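Local coordinates for Red carotenoid protein (RCP) (Nostoc sp., PDB 5FCY) that binds carotenoids, beta-carotene among them, as a soluble all-helical protein of cyanobacteria that probably serves in photoprotection, at residues A[23-28]-A[121-126]; A[29-34]-A[107-112]; A[69-74]-A[113-118]. One frame throughout, in Å; residues are numbered along the deposited sequence.

Contact 1. Residues A[23-28]-A[121-126]. With BCR (beta-carotene), chain B.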
loop_
_atom_site.group_PDB
_atom_site.type_symbol
_atom_site.label_atom_id
_atom_site.label_comp_id
_atom_site.label_asym_id
_atom_site.label_seq_id
_atom_site.Cartn_x
_atom_site.Cartn_y
_atom_site.Cartn_z
ATOM N N VAL A 23 10.773 3.262 -2.827
ATOM C CA VAL A 23 9.811 2.207 -2.511
ATOM C C VAL A 23 9.502 2.194 -1.020
ATOM O O VAL A 23 8.337 2.142 -0.608
ATOM C CB VAL A 23 10.337 0.842 -2.989
ATOM C CG1 VAL A 23 9.392 -0.279 -2.573
ATOM C CG2 VAL A 23 10.501 0.855 -4.491
ATOM N N ASP A 24 10.542 2.220 -0.186
ATOM C CA ASP A 24 10.326 2.236 1.256
ATOM C C ASP A 24 9.636 3.520 1.694
ATOM O O ASP A 24 8.781 3.499 2.586
ATOM C CB ASP A 24 11.655 2.060 1.984
ATOM C CG ASP A 24 12.128 0.618 1.997
ATOM O OD1 ASP A 24 11.370 -0.260 1.532
ATOM O OD2 ASP A 24 13.250 0.363 2.484
ATOM N N GLU A 25 9.993 4.648 1.077
ATOM C CA GLU A 25 9.302 5.900 1.365
ATOM C C GLU A 25 7.823 5.799 1.016
ATOM O O GLU A 25 6.966 6.313 1.747
ATOM C CB GLU A 25 9.960 7.043 0.590
ATOM C CG GLU A 25 9.492 8.430 0.996
ATOM C CD GLU A 25 9.986 8.830 2.371
ATOM O OE1 GLU A 25 10.713 8.031 2.998
ATOM O OE2 GLU A 25 9.649 9.943 2.825
ATOM N N GLN A 26 7.503 5.141 -0.101
ATOM C CA GLN A 26 6.108 4.941 -0.479
ATOM C C GLN A 26 5.370 4.135 0.581
ATOM O O GLN A 26 4.262 4.494 0.994
ATOM C CB GLN A 26 6.024 4.236 -1.835
ATOM C CG GLN A 26 6.461 5.084 -3.022
ATOM C CD GLN A 26 6.160 4.430 -4.363
ATOM O OE1 GLN A 26 5.033 4.012 -4.625
ATOM N NE2 GLN A 26 7.173 4.341 -5.217
ATOM N N LEU A 27 5.971 3.031 1.025
ATOM C CA LEU A 27 5.333 2.195 2.034
ATOM C C LEU A 27 5.157 2.953 3.342
ATOM O O LEU A 27 4.160 2.762 4.049
ATOM C CB LEU A 27 6.158 0.926 2.249
ATOM C CG LEU A 27 6.040 -0.127 1.146
ATOM C CD1 LEU A 27 7.228 -1.078 1.174
ATOM C CD2 LEU A 27 4.736 -0.897 1.293
ATOM N N ALA A 28 6.111 3.823 3.678
ATOM C CA ALA A 28 5.996 4.612 4.900
ATOM C C ALA A 28 4.812 5.566 4.818
ATOM O O ALA A 28 4.014 5.667 5.756
ATOM C CB ALA A 28 7.292 5.383 5.154
ATOM N N TYR A 121 11.292 5.783 11.970
ATOM C CA TYR A 121 11.211 6.237 10.588
ATOM C C TYR A 121 10.452 7.557 10.550
ATOM O O TYR A 121 9.329 7.648 11.057
ATOM C CB TYR A 121 10.527 5.199 9.697
ATOM C CG TYR A 121 10.773 5.440 8.224
ATOM C CD1 TYR A 121 10.016 6.361 7.515
ATOM C CD2 TYR A 121 11.774 4.757 7.546
ATOM C CE1 TYR A 121 10.244 6.591 6.173
ATOM C CE2 TYR A 121 12.009 4.979 6.205
ATOM C CZ TYR A 121 11.242 5.896 5.523
ATOM O OH TYR A 121 11.480 6.114 4.185
ATOM N N LYS A 122 11.069 8.578 9.962
ATOM C CA LYS A 122 10.449 9.883 9.795
ATOM C C LYS A 122 10.310 10.184 8.310
ATOM O O LYS A 122 11.215 9.899 7.521
ATOM C CB LYS A 122 11.267 10.983 10.485
ATOM C CG LYS A 122 11.284 10.864 11.998
ATOM C CD LYS A 122 12.080 11.985 12.643
ATOM C CE LYS A 122 12.085 11.855 14.157
ATOM N NZ LYS A 122 12.883 12.928 14.817
ATOM N N LEU A 123 9.170 10.754 7.936
ATOM C CA LEU A 123 8.897 11.017 6.532
ATOM C C LEU A 123 9.766 12.155 6.016
ATOM O O LEU A 123 10.049 13.122 6.732
ATOM C CB LEU A 123 7.421 11.356 6.331
ATOM C CG LEU A 123 6.405 10.263 6.673
ATOM C CD1 LEU A 123 4.996 10.752 6.378
ATOM C CD2 LEU A 123 6.697 8.980 5.908
ATOM N N SER A 124 10.194 12.030 4.763
ATOM C CA SER A 124 10.903 13.106 4.094
ATOM C C SER A 124 10.055 14.375 4.079
ATOM O O SER A 124 8.841 14.348 4.295
ATOM C CB SER A 124 11.254 12.701 2.663
ATOM O OG SER A 124 11.552 13.840 1.872
ATOM N N SER A 125 10.719 15.503 3.817
ATOM C CA SER A 125 10.002 16.767 3.692
ATOM C C SER A 125 8.929 16.679 2.615
ATOM O O SER A 125 7.816 17.188 2.791
ATOM C CB SER A 125 10.986 17.895 3.378
ATOM O OG SER A 125 10.311 19.125 3.181
ATOM N N GLU A 126 9.248 16.026 1.495
ATOM C CA GLU A 126 8.285 15.877 0.407
ATOM C C GLU A 126 7.103 15.012 0.830
ATOM O O GLU A 126 5.949 15.342 0.535
ATOM C CB GLU A 126 8.983 15.275 -0.815
ATOM C CG GLU A 126 8.133 15.240 -2.077
ATOM C CD GLU A 126 8.839 14.571 -3.245
ATOM O OE1 GLU A 126 10.018 14.180 -3.095
ATOM O OE2 GLU A 126 8.212 14.432 -4.316
HETATM C C1 BCR B . 10.786 -1.375 6.428
HETATM C C2 BCR B . 11.955 -0.592 7.020
HETATM C C3 BCR B . 12.376 0.618 6.193
HETATM C C4 BCR B . 11.185 1.263 5.496
HETATM C C5 BCR B . 9.899 0.832 6.155
HETATM C C6 BCR B . 9.601 -0.467 6.163
HETATM C C7 BCR B . 8.236 -1.050 5.943
HETATM C C8 BCR B . 7.097 -0.373 5.688
HETATM C C9 BCR B . 5.794 -1.074 5.481
HETATM C C10 BCR B . 4.673 -0.333 5.279
HETATM C C11 BCR B . 3.323 -0.882 5.054
HETATM C C33 BCR B . 9.055 1.865 6.821
HETATM C C31 BCR B . 10.446 -2.495 7.410
HETATM C C32 BCR B . 11.241 -1.958 5.101
HETATM C C34 BCR B . 5.782 -2.580 5.512
HETATM C C12 BCR B . 2.285 -0.056 4.844
HETATM C C13 BCR B . 0.902 -0.546 4.602
HETATM C C14 BCR B . -0.091 0.362 4.405
HETATM C C15 BCR B . -1.500 0.027 4.149
HETATM C C16 BCR B . -2.434 0.976 3.984
HETATM C C17 BCR B . -3.828 0.582 3.732
HETATM C C18 BCR B . -4.845 1.451 3.561
HETATM C C19 BCR B . -6.194 0.881 3.300
HETATM C C20 BCR B . -7.283 1.614 3.033
HETATM C C21 BCR B . -8.570 0.950 2.781
HETATM C C22 BCR B . -9.710 1.627 2.540
HETATM C C23 BCR B . -10.958 0.838 2.327
HETATM C C24 BCR B . -12.166 1.400 2.191
HETATM C C25 BCR B . -13.425 0.623 1.996
HETATM C C26 BCR B . -13.485 -0.709 2.003
HETATM C C27 BCR B . -14.017 -1.416 0.778
HETATM C C28 BCR B . -14.975 -0.487 0.043
HETATM C C29 BCR B . -15.712 0.427 1.015
HETATM C C30 BCR B . -14.746 1.332 1.780
HETATM C C35 BCR B . 0.681 -2.033 4.572
HETATM C C36 BCR B . -4.580 2.929 3.640
HETATM C C37 BCR B . -9.659 3.129 2.529
HETATM C C38 BCR B . -13.134 -1.511 3.232
HETATM C C39 BCR B . -15.319 1.670 3.149
HETATM C C40 BCR B . -14.568 2.620 0.985
HETATM O O HOH W 1 12.417 9.824 5.217
#

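Contact 2. Residues A[29-34]-A[107-112]. With BCR (beta-carotene), chain B.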
loop_
_atom_site.group_PDB
_atom_site.type_symbol
_atom_site.label_atom_id
_atom_site.label_comp_id
_atom_site.label_asym_id
_atom_site.label_seq_id
_atom_site.Cartn_x
_atom_site.Cartn_y
_atom_site.Cartn_z
ATOM N N LEU A 29 4.686 6.277 3.697
ATOM C CA LEU A 29 3.554 7.179 3.515
ATOM C C LEU A 29 2.234 6.427 3.633
ATOM O O LEU A 29 1.306 6.877 4.315
ATOM C CB LEU A 29 3.660 7.874 2.158
ATOM C CG LEU A 29 2.546 8.860 1.814
ATOM C CD1 LEU A 29 2.533 10.016 2.792
ATOM C CD2 LEU A 29 2.719 9.362 0.394
ATOM N N PHE A 30 2.138 5.270 2.976
ATOM C CA PHE A 30 0.912 4.477 3.029
ATOM C C PHE A 30 0.595 4.058 4.460
ATOM O O PHE A 30 -0.573 4.016 4.858
ATOM C CB PHE A 30 1.062 3.246 2.126
ATOM C CG PHE A 30 -0.221 2.768 1.477
ATOM C CD1 PHE A 30 -1.352 3.563 1.407
ATOM C CD2 PHE A 30 -0.276 1.500 0.923
ATOM C CE1 PHE A 30 -2.503 3.101 0.794
ATOM C CE2 PHE A 30 -1.426 1.035 0.318
ATOM C CZ PHE A 30 -2.541 1.836 0.256
ATOM N N TRP A 31 1.628 3.748 5.250
ATOM C CA TRP A 31 1.415 3.294 6.621
ATOM C C TRP A 31 0.902 4.419 7.511
ATOM O O TRP A 31 -0.019 4.214 8.311
ATOM C CB TRP A 31 2.712 2.722 7.191
ATOM C CG TRP A 31 2.690 2.568 8.678
ATOM C CD1 TRP A 31 3.276 3.392 9.594
ATOM C CD2 TRP A 31 2.045 1.530 9.424
ATOM N NE1 TRP A 31 3.038 2.929 10.865
ATOM C CE2 TRP A 31 2.284 1.788 10.788
ATOM C CE3 TRP A 31 1.289 0.409 9.072
ATOM C CZ2 TRP A 31 1.796 0.965 11.799
ATOM C CZ3 TRP A 31 0.805 -0.408 10.077
ATOM C CH2 TRP A 31 1.061 -0.125 11.425
ATOM N N PHE A 32 1.489 5.611 7.398
ATOM C CA PHE A 32 1.058 6.718 8.244
ATOM C C PHE A 32 -0.355 7.161 7.892
ATOM O O PHE A 32 -1.151 7.473 8.785
ATOM C CB PHE A 32 2.039 7.881 8.131
ATOM C CG PHE A 32 3.321 7.655 8.878
ATOM C CD1 PHE A 32 3.344 7.691 10.262
ATOM C CD2 PHE A 32 4.499 7.403 8.200
ATOM C CE1 PHE A 32 4.518 7.480 10.954
ATOM C CE2 PHE A 32 5.678 7.193 8.888
ATOM C CZ PHE A 32 5.687 7.232 10.265
ATOM N N ILE A 33 -0.687 7.191 6.598
ATOM C CA ILE A 33 -2.067 7.445 6.190
ATOM C C ILE A 33 -3.008 6.474 6.891
ATOM O O ILE A 33 -4.081 6.859 7.370
ATOM C CB ILE A 33 -2.199 7.350 4.658
ATOM C CG1 ILE A 33 -1.394 8.459 3.980
ATOM C CG2 ILE A 33 -3.663 7.441 4.238
ATOM C CD1 ILE A 33 -1.255 8.296 2.474
ATOM N N TYR A 34 -2.622 5.198 6.958
ATOM C CA TYR A 34 -3.459 4.203 7.621
ATOM C C TYR A 34 -3.682 4.539 9.089
ATOM O O TYR A 34 -4.733 4.205 9.648
ATOM C CB TYR A 34 -2.828 2.817 7.481
ATOM C CG TYR A 34 -3.286 1.819 8.522
ATOM C CD1 TYR A 34 -4.502 1.163 8.398
ATOM C CD2 TYR A 34 -2.492 1.527 9.625
ATOM C CE1 TYR A 34 -4.920 0.247 9.349
ATOM C CE2 TYR A 34 -2.900 0.613 10.578
ATOM C CZ TYR A 34 -4.114 -0.024 10.436
ATOM O OH TYR A 34 -4.518 -0.933 11.386
ATOM N N GLN A 107 -3.675 -4.108 8.969
ATOM C CA GLN A 107 -4.205 -4.773 10.156
ATOM C C GLN A 107 -3.247 -5.851 10.645
ATOM O O GLN A 107 -2.941 -5.932 11.840
ATOM C CB GLN A 107 -5.580 -5.370 9.860
ATOM C CG GLN A 107 -6.734 -4.428 10.128
ATOM C CD GLN A 107 -8.068 -5.143 10.122
ATOM O OE1 GLN A 107 -8.144 -6.336 9.829
ATOM N NE2 GLN A 107 -9.129 -4.419 10.456
ATOM N N GLY A 108 -2.761 -6.691 9.729
ATOM C CA GLY A 108 -1.805 -7.720 10.094
ATOM C C GLY A 108 -0.529 -7.177 10.704
ATOM O O GLY A 108 0.205 -7.929 11.353
ATOM N N MET A 109 -0.246 -5.888 10.509
ATOM C CA MET A 109 0.924 -5.257 11.106
ATOM C C MET A 109 0.641 -4.748 12.516
ATOM O O MET A 109 1.496 -4.872 13.399
ATOM C CB MET A 109 1.407 -4.106 10.218
ATOM C CG MET A 109 2.050 -4.567 8.913
ATOM S SD MET A 109 2.436 -3.226 7.772
ATOM C CE MET A 109 3.793 -2.427 8.625
ATOM N N ASP A 110 -0.543 -4.174 12.747
ATOM C CA ASP A 110 -0.920 -3.782 14.102
ATOM C C ASP A 110 -1.067 -4.996 15.009
ATOM O O ASP A 110 -0.805 -4.904 16.213
ATOM C CB ASP A 110 -2.226 -2.984 14.082
ATOM C CG ASP A 110 -2.003 -1.498 13.872
ATOM O OD1 ASP A 110 -0.939 -0.986 14.281
ATOM O OD2 ASP A 110 -2.900 -0.839 13.307
ATOM N N ASN A 111 -1.483 -6.133 14.455
ATOM C CA ASN A 111 -1.634 -7.367 15.213
ATOM C C ASN A 111 -0.370 -8.220 15.204
ATOM O O ASN A 111 -0.419 -9.381 15.619
ATOM C CB ASN A 111 -2.808 -8.181 14.664
ATOM C CG ASN A 111 -4.097 -7.385 14.616
ATOM O OD1 ASN A 111 -4.223 -6.350 15.271
ATOM N ND2 ASN A 111 -5.065 -7.863 13.842
ATOM N N ALA A 112 0.751 -7.675 14.736
ATOM C CA ALA A 112 2.041 -8.359 14.713
ATOM C C ALA A 112 2.055 -9.575 13.794
ATOM O O ALA A 112 2.998 -10.375 13.850
ATOM C CB ALA A 112 2.474 -8.777 16.125
HETATM C C1 BCR B . 10.786 -1.375 6.428
HETATM C C2 BCR B . 11.955 -0.592 7.020
HETATM C C3 BCR B . 12.376 0.618 6.193
HETATM C C4 BCR B . 11.185 1.263 5.496
HETATM C C5 BCR B . 9.899 0.832 6.155
HETATM C C6 BCR B . 9.601 -0.467 6.163
HETATM C C7 BCR B . 8.236 -1.050 5.943
HETATM C C8 BCR B . 7.097 -0.373 5.688
HETATM C C9 BCR B . 5.794 -1.074 5.481
HETATM C C10 BCR B . 4.673 -0.333 5.279
HETATM C C11 BCR B . 3.323 -0.882 5.054
HETATM C C33 BCR B . 9.055 1.865 6.821
HETATM C C31 BCR B . 10.446 -2.495 7.410
HETATM C C32 BCR B . 11.241 -1.958 5.101
HETATM C C34 BCR B . 5.782 -2.580 5.512
HETATM C C12 BCR B . 2.285 -0.056 4.844
HETATM C C13 BCR B . 0.902 -0.546 4.602
HETATM C C14 BCR B . -0.091 0.362 4.405
HETATM C C15 BCR B . -1.500 0.027 4.149
HETATM C C16 BCR B . -2.434 0.976 3.984
HETATM C C17 BCR B . -3.828 0.582 3.732
HETATM C C18 BCR B . -4.845 1.451 3.561
HETATM C C19 BCR B . -6.194 0.881 3.300
HETATM C C20 BCR B . -7.283 1.614 3.033
HETATM C C21 BCR B . -8.570 0.950 2.781
HETATM C C22 BCR B . -9.710 1.627 2.540
HETATM C C23 BCR B . -10.958 0.838 2.327
HETATM C C24 BCR B . -12.166 1.400 2.191
HETATM C C25 BCR B . -13.425 0.623 1.996
HETATM C C26 BCR B . -13.485 -0.709 2.003
HETATM C C27 BCR B . -14.017 -1.416 0.778
HETATM C C28 BCR B . -14.975 -0.487 0.043
HETATM C C29 BCR B . -15.712 0.427 1.015
HETATM C C30 BCR B . -14.746 1.332 1.780
HETATM C C35 BCR B . 0.681 -2.033 4.572
HETATM C C36 BCR B . -4.580 2.929 3.640
HETATM C C37 BCR B . -9.659 3.129 2.529
HETATM C C38 BCR B . -13.134 -1.511 3.232
HETATM C C39 BCR B . -15.319 1.670 3.149
HETATM C C40 BCR B . -14.568 2.620 0.985
#

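Contact 3. Residues A[69-74]-A[113-118]. With BCR (beta-carotene), chain B.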
loop_
_atom_site.group_PDB
_atom_site.type_symbol
_atom_site.label_atom_id
_atom_site.label_comp_id
_atom_site.label_asym_id
_atom_site.label_seq_id
_atom_site.Cartn_x
_atom_site.Cartn_y
_atom_site.Cartn_z
ATOM N N GLU A 69 10.882 -11.417 6.450
ATOM C CA GLU A 69 11.668 -10.745 5.420
ATOM C C GLU A 69 10.967 -10.810 4.070
ATOM O O GLU A 69 10.848 -9.796 3.371
ATOM C CB GLU A 69 13.063 -11.365 5.331
ATOM C CG GLU A 69 14.163 -10.444 5.827
ATOM C CD GLU A 69 14.341 -9.225 4.949
ATOM O OE1 GLU A 69 14.641 -9.392 3.748
ATOM O OE2 GLU A 69 14.170 -8.099 5.460
ATOM N N GLN A 70 10.494 -11.997 3.686
ATOM C CA GLN A 70 9.804 -12.137 2.410
ATOM C C GLN A 70 8.523 -11.316 2.374
ATOM O O GLN A 70 8.144 -10.805 1.313
ATOM C CB GLN A 70 9.507 -13.613 2.144
ATOM C CG GLN A 70 10.753 -14.454 1.950
ATOM C CD GLN A 70 10.521 -15.914 2.274
ATOM O OE1 GLN A 70 10.990 -16.413 3.295
ATOM N NE2 GLN A 70 9.794 -16.607 1.405
ATOM N N GLN A 71 7.842 -11.179 3.516
ATOM C CA GLN A 71 6.681 -10.299 3.589
ATOM C C GLN A 71 7.033 -8.897 3.110
ATOM O O GLN A 71 6.258 -8.262 2.386
ATOM C CB GLN A 71 6.147 -10.248 5.021
ATOM C CG GLN A 71 5.708 -11.593 5.576
ATOM C CD GLN A 71 5.220 -11.502 7.009
ATOM O OE1 GLN A 71 5.363 -10.468 7.662
ATOM N NE2 GLN A 71 4.638 -12.588 7.506
ATOM N N LEU A 72 8.204 -8.401 3.506
ATOM C CA LEU A 72 8.639 -7.082 3.068
ATOM C C LEU A 72 8.919 -7.066 1.572
ATOM O O LEU A 72 8.512 -6.140 0.862
ATOM C CB LEU A 72 9.886 -6.660 3.840
ATOM C CG LEU A 72 10.599 -5.446 3.246
ATOM C CD1 LEU A 72 9.625 -4.285 3.161
ATOM C CD2 LEU A 72 11.820 -5.078 4.061
ATOM N N GLN A 73 9.633 -8.077 1.078
ATOM C CA GLN A 73 10.051 -8.066 -0.317
ATOM C C GLN A 73 8.858 -8.120 -1.261
ATOM O O GLN A 73 8.913 -7.558 -2.361
ATOM C CB GLN A 73 11.004 -9.230 -0.590
ATOM C CG GLN A 73 11.726 -9.131 -1.922
ATOM C CD GLN A 73 12.496 -7.832 -2.067
ATOM O OE1 GLN A 73 13.195 -7.405 -1.148
ATOM N NE2 GLN A 73 12.356 -7.185 -3.220
ATOM N N LEU A 74 7.773 -8.784 -0.856
ATOM C CA LEU A 74 6.579 -8.817 -1.695
ATOM C C LEU A 74 6.011 -7.417 -1.888
ATOM O O LEU A 74 5.763 -6.985 -3.019
ATOM C CB LEU A 74 5.524 -9.737 -1.084
ATOM C CG LEU A 74 4.192 -9.763 -1.839
ATOM C CD1 LEU A 74 4.343 -10.470 -3.178
ATOM C CD2 LEU A 74 3.116 -10.413 -1.000
ATOM N N THR A 113 1.038 -9.742 12.947
ATOM C CA THR A 113 1.031 -10.858 12.006
ATOM C C THR A 113 1.961 -10.608 10.825
ATOM O O THR A 113 2.565 -11.552 10.304
ATOM C CB THR A 113 -0.389 -11.114 11.499
ATOM O OG1 THR A 113 -1.308 -11.079 12.598
ATOM C CG2 THR A 113 -0.473 -12.470 10.823
ATOM N N ILE A 114 2.082 -9.357 10.391
ATOM C CA ILE A 114 2.969 -8.980 9.301
ATOM C C ILE A 114 4.142 -8.206 9.883
ATOM O O ILE A 114 4.006 -7.501 10.890
ATOM C CB ILE A 114 2.226 -8.144 8.236
ATOM C CG1 ILE A 114 0.961 -8.872 7.778
ATOM C CG2 ILE A 114 3.132 -7.846 7.048
ATOM C CD1 ILE A 114 1.202 -10.262 7.208
ATOM N N VAL A 115 5.300 -8.347 9.244
ATOM C CA VAL A 115 6.538 -7.719 9.702
ATOM C C VAL A 115 6.225 -6.303 10.173
ATOM O O VAL A 115 5.514 -5.566 9.475
ATOM C CB VAL A 115 7.606 -7.722 8.596
ATOM C CG1 VAL A 115 7.170 -6.864 7.404
ATOM C CG2 VAL A 115 8.953 -7.257 9.148
ATOM N N PRO A 116 6.707 -5.883 11.341
ATOM C CA PRO A 116 6.265 -4.601 11.903
ATOM C C PRO A 116 6.895 -3.414 11.188
ATOM O O PRO A 116 7.801 -3.542 10.363
ATOM C CB PRO A 116 6.721 -4.681 13.361
ATOM C CG PRO A 116 7.914 -5.571 13.324
ATOM C CD PRO A 116 7.650 -6.579 12.238
ATOM N N PHE A 117 6.373 -2.206 11.538
ATOM C CA PHE A 117 6.834 -0.912 11.053
ATOM C C PHE A 117 7.794 -0.289 12.060
ATOM O O PHE A 117 7.561 -0.377 13.271
ATOM C CB PHE A 117 5.643 0.022 10.833
ATOM C CG PHE A 117 6.000 1.337 10.201
ATOM C CD1 PHE A 117 5.963 1.489 8.827
ATOM C CD2 PHE A 117 6.357 2.425 10.979
ATOM C CE1 PHE A 117 6.280 2.698 8.240
ATOM C CE2 PHE A 117 6.680 3.635 10.397
ATOM C CZ PHE A 117 6.643 3.772 9.026
ATOM N N PRO A 118 8.883 0.350 11.631
ATOM C CA PRO A 118 9.869 0.841 12.601
ATOM C C PRO A 118 9.487 2.194 13.184
ATOM O O PRO A 118 9.069 3.108 12.468
ATOM C CB PRO A 118 11.153 0.932 11.769
ATOM C CG PRO A 118 10.668 1.264 10.404
ATOM C CD PRO A 118 9.318 0.598 10.242
HETATM C C1 BCR B . 10.786 -1.375 6.428
HETATM C C2 BCR B . 11.955 -0.592 7.020
HETATM C C3 BCR B . 12.376 0.618 6.193
HETATM C C4 BCR B . 11.185 1.263 5.496
HETATM C C5 BCR B . 9.899 0.832 6.155
HETATM C C6 BCR B . 9.601 -0.467 6.163
HETATM C C7 BCR B . 8.236 -1.050 5.943
HETATM C C8 BCR B . 7.097 -0.373 5.688
HETATM C C9 BCR B . 5.794 -1.074 5.481
HETATM C C10 BCR B . 4.673 -0.333 5.279
HETATM C C11 BCR B . 3.323 -0.882 5.054
HETATM C C33 BCR B . 9.055 1.865 6.821
HETATM C C31 BCR B . 10.446 -2.495 7.410
HETATM C C32 BCR B . 11.241 -1.958 5.101
HETATM C C34 BCR B . 5.782 -2.580 5.512
HETATM C C12 BCR B . 2.285 -0.056 4.844
HETATM C C13 BCR B . 0.902 -0.546 4.602
HETATM C C14 BCR B . -0.091 0.362 4.405
HETATM C C15 BCR B . -1.500 0.027 4.149
HETATM C C16 BCR B . -2.434 0.976 3.984
HETATM C C17 BCR B . -3.828 0.582 3.732
HETATM C C18 BCR B . -4.845 1.451 3.561
HETATM C C19 BCR B . -6.194 0.881 3.300
HETATM C C20 BCR B . -7.283 1.614 3.033
HETATM C C21 BCR B . -8.570 0.950 2.781
HETATM C C22 BCR B . -9.710 1.627 2.540
HETATM C C23 BCR B . -10.958 0.838 2.327
HETATM C C24 BCR B . -12.166 1.400 2.191
HETATM C C25 BCR B . -13.425 0.623 1.996
HETATM C C26 BCR B . -13.485 -0.709 2.003
HETATM C C27 BCR B . -14.017 -1.416 0.778
HETATM C C28 BCR B . -14.975 -0.487 0.043
HETATM C C29 BCR B . -15.712 0.427 1.015
HETATM C C30 BCR B . -14.746 1.332 1.780
HETATM C C35 BCR B . 0.681 -2.033 4.572
HETATM C C36 BCR B . -4.580 2.929 3.640
HETATM C C37 BCR B . -9.659 3.129 2.529
HETATM C C38 BCR B . -13.134 -1.511 3.232
HETATM C C39 BCR B . -15.319 1.670 3.149
HETATM C C40 BCR B . -14.568 2.620 0.985
#

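Contact 1. Residues A[23-28]-A[121-126]
D24 meets Y121 with its backbone only, while its side chain turns to the bound beta-carotene: CB of D24 lies 3.6 Å from C4 of one end ring. The D24 carboxylate is held by a salt bridge to R76 on helix 68-79, so its charge has a mate beside the pigment. E25 carries the polar part of the contact. Its CG is anti to the backbone N (chi1 -170°) and the chain then bends at chi2, which swings the carboxylate out to the 121-126 segment. OE1 lies in the plane of the Y121 ring at its edge and accepts a hydrogen bond from Y121 OH; the carboxylate and ring planes are 43° apart. The modelled OE1 to OH length of 2.4 Å is very short and should not be read closely at this resolution. OE2 of E25 presents its syn lone pair to S124 N at 2.9 Å, with an N-H...O angle of 161°, and is also hydrogen-bonded to OG of S127. A water 2.6 Å from K122 O donates to that carbonyl and, weakly, to OE1 of E25. One turn on, CB of A28 packs obliquely against the Y121 ring and lies 3.7 Å from CD2 of L123. One face of that ring takes C33 of beta-carotene, 4.0 Å above its plane and offset toward the rim. Since S124 OG accepts from E126 N at 3.2 Å, S124 is the N-cap of helix 125-136, and the E25 carboxylate meets the start of that helix beside one end of the carotenoid pocket.

Contact 2. Residues A[29-34]-A[107-112]
W31 and Y34, one helical turn apart on helix 23-35, face the last turn of helix 95-110, with CA of W31 9.7 Å from CA of M109 and CA of Y34 9.4 Å from CA of Q107, a spacing that only long side chains bridge. M109 reaches toward the indole with CB 3.7 Å from CZ3 of W31. Its chain bends at chi3 (70°), bringing the methyl CE back beside the six-membered ring, while SD stands 4.8 Å from that ring's centroid and 51° off its normal: an oblique Met-aromatic contact. The same sulfur is 3.7 Å from C11 of beta-carotene, so M109 touches indole and polyene at once, beside W31, whose own CB also meets the polyene at C12. D110 adds the polar link. Y34 OH donates to OD2 of D110 at 2.5 Å, on the anti side of the carboxylate and 24° out of its plane, and OD2 lies at the edge of the phenol ring. The other oxygen, OD1, sits at the rim of the indole near CH2 and has a weak, long ion pair with K35. F30 takes no part in the helix-to-helix contact but lays one ring face against the polyene, with C16 3.5 Å above its centre. W18, W102 and Y149 meet the same ring. Were F30 reduced to an alanine, the middle of the polyene would probably lose the ring face it lies on, and W18 and Y149 the ring they pack against. The chemistry divides accordingly: aromatic carbon and a polarisable sulfur meet the apolar chain near its middle, whereas the one hydrogen bond joining the two segments uses D110, exposed at the protein surface.

Contact 3. Residues A[69-74]-A[113-118]
The linker between helices 95-110 and 125-136 docks here on helix 68-79, Q71 against V115, as part of the wall round one end of the carotenoid pocket. The backbones approach to 6.6 Å between CA of Q71 and CA of V115. Q71 sets out with CG anti to the carbonyl carbon (chi1 -60°) and runs extended beyond it, so that its amide arrives end-on at the linker backbone. OE1 of Q71 accepts from V115 N at 2.6 Å; the N-H...O angle is 150°, and the C=O...N angle of 171° places the donor nearly in line with the carbonyl. CG2 of I114 lies 3.5 Å from the same OE1, and I114 reaches on to F60 and K64 of helix 53-64. L72 makes only a loose contact with V115 and gives its branch ends to the pigment: CD2 is 3.3 Å from C32, a methyl of one end ring. From the linker, F117 and P118 close on another methyl, C33, with CD of P118 at 3.7 Å; that same CD also lies over one face of the F117 ring. Thus a single side-chain carbonyl satisfies a backbone N-H in a linker without regular structure, fixing it to the helix in a buried setting, and the side chains that meet the pigment here, L72, F117 and P118, are all hydrocarbon.

How the contacts relate
All three contacts touch the same beta-carotene. Contacts 1 and 3 meet one of its two end rings, where Y121, F117 and P118 gather round methyl C33, and contact 2 takes the middle of the polyene. Contacts 1 and 2 share helix 23-35, their centres about 14 Å apart, and join where CD2 of L123 lies 3.5 Å from CD2 of F32. Contacts 2 and 3 lie about 11 Å apart between centres. Segment 107-112 runs directly into 113-118; in addition, a probable hydrogen bond joins G108 O to I114 N, and the F117 ring stacks on W31 and meets F32 edge-to-face. Between contacts 1 and 3, about 16 Å apart between centres, CE1 of F117 comes 3.9 Å from CA of A28.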